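Local coordinates for nascent polypeptide-associated complex subunit alpha-like UBA domain-containing protein (Chaetomium thermophilum, PDB 5NNP) that probably regulates N-terminal acetylation of nascent chains as a HYPK-like partner of the NatA acetyltransferase, this piece being its C-terminal UBA domain, at residues K22-A25 / T26-L29. Sequence-based numbering, arbitrary orientation.
Sequences KAKA and TELL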
loop_
_atom_site.group_PDB
_atom_site.type_symbol
_atom_site.label_atom_id
_atom_site.label_comp_id
_atom_site.label_asym_id
_atom_site.label_seq_id
_atom_site.Cartn_x
_atom_site.Cartn_y
_atom_site.Cartn_z
ATOM N N LYS C 22 29.820 11.997 -6.260
ATOM C CA LYS C 22 30.616 13.221 -6.282
ATOM C C LYS C 22 29.682 14.441 -6.239
ATOM O O LYS C 22 30.000 15.448 -5.605
ATOM C CB LYS C 22 31.530 13.263 -7.519
ATOM C CG LYS C 22 32.765 14.135 -7.350
ATOM C CD LYS C 22 33.612 14.214 -8.617
ATOM C CE LYS C 22 34.686 15.311 -8.518
ATOM N NZ LYS C 22 35.502 15.470 -9.773
ATOM N N ALA C 23 28.516 14.330 -6.877
ATOM C CA ALA C 23 27.538 15.417 -6.869
ATOM C C ALA C 23 26.997 15.694 -5.463
ATOM O O ALA C 23 26.997 16.835 -5.010
ATOM C CB ALA C 23 26.402 15.103 -7.803
ATOM N N LYS C 24 26.536 14.650 -4.781
ATOM C CA LYS C 24 25.961 14.806 -3.446
ATOM C C LYS C 24 27.006 15.170 -2.391
ATOM O O LYS C 24 26.710 15.861 -1.423
ATOM C CB LYS C 24 25.233 13.528 -3.022
ATOM C CG LYS C 24 23.967 13.237 -3.809
ATOM C CD LYS C 24 22.957 14.364 -3.650
ATOM C CE LYS C 24 21.654 14.052 -4.359
ATOM N NZ LYS C 24 20.734 15.221 -4.346
ATOM N N ALA C 25 28.229 14.695 -2.571
ATOM C CA ALA C 25 29.273 14.983 -1.609
ATOM C C ALA C 25 29.618 16.458 -1.693
ATOM O O ALA C 25 29.796 17.138 -0.677
ATOM C CB ALA C 25 30.485 14.126 -1.868
ATOM N N THR C 26 29.686 16.952 -2.924
ATOM C CA THR C 26 29.977 18.355 -3.173
ATOM C C THR C 26 28.864 19.258 -2.654
ATOM O O THR C 26 29.111 20.257 -1.969
ATOM C CB THR C 26 30.184 18.610 -4.670
ATOM O OG1 THR C 26 31.426 18.015 -5.077
ATOM C CG2 THR C 26 30.201 20.111 -4.962
ATOM N N GLU C 27 27.637 18.899 -2.999
ATOM C CA GLU C 27 26.467 19.612 -2.537
ATOM C C GLU C 27 26.449 19.699 -1.007
ATOM O O GLU C 27 26.159 20.757 -0.454
ATOM C CB GLU C 27 25.212 18.921 -3.064
ATOM C CG GLU C 27 23.920 19.571 -2.665
ATOM C CD GLU C 27 22.722 18.696 -2.983
ATOM O OE1 GLU C 27 22.881 17.720 -3.753
ATOM O OE2 GLU C 27 21.627 18.985 -2.454
ATOM N N LEU C 28 26.775 18.593 -0.330
ATOM C CA LEU C 28 26.767 18.563 1.132
ATOM C C LEU C 28 27.832 19.505 1.653
ATOM O O LEU C 28 27.586 20.288 2.569
ATOM C CB LEU C 28 26.990 17.142 1.675
ATOM C CG LEU C 28 27.148 16.966 3.203
ATOM C CD1 LEU C 28 25.931 17.465 3.942
ATOM C CD2 LEU C 28 27.443 15.515 3.618
ATOM N N LEU C 29 29.020 19.420 1.065
ATOM C CA LEU C 29 30.109 20.323 1.406
ATOM C C LEU C 29 29.749 21.784 1.156
ATOM O O LEU C 29 30.087 22.654 1.964
ATOM C CB LEU C 29 31.355 19.964 0.615
ATOM C CG LEU C 29 32.184 18.839 1.219
ATOM C CD1 LEU C 29 33.204 18.292 0.219
ATOM C CD2 LEU C 29 32.852 19.343 2.488
#
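Helix 22-30, the middle helix of a three-helix UBA domain, makes about two turns here, in which Thr26 hydrogen-bonds twice to Lys22 O. Thr26 N lies 3.1 Å from Lys22 O, and Thr26 OG1 donates to that same oxygen over 3.0 Å. The two donors reach the carbonyl from opposite faces of its plane, the hydroxyl tilted 23° from it. Thr26 OG1 is turned back over the preceding turn because it stands anti to its own carbonyl carbon, beside the backbone N (chi1 -71°). A valine here would probably keep the backbone bond but leave Lys22 O without its second donor. The next amides continue the alpha-helical ladder, with Glu27 N 3.0 Å from Ala23 O and Leu28 N 2.9 Å from Lys24 O. In the compact UBA bundle this helix packs between its two neighbours: Thr26 and Leu29 touch Val11 of helix 8-18, while Leu28 meets Ala39 and Tyr43 of helix 36-43. On the exposed side, Lys24 and Glu27 run side by side in the same direction. Lys24 bends at chi2 (-60°), laying its CD against Glu27 OE1. Lys24 NZ lies 3.3 Å from Glu27 OE1, a salt bridge with a weak hydrogen bond. Leu29 N, on a buried residue, donates to Ala25 O at 3.0 Å as the helix continues.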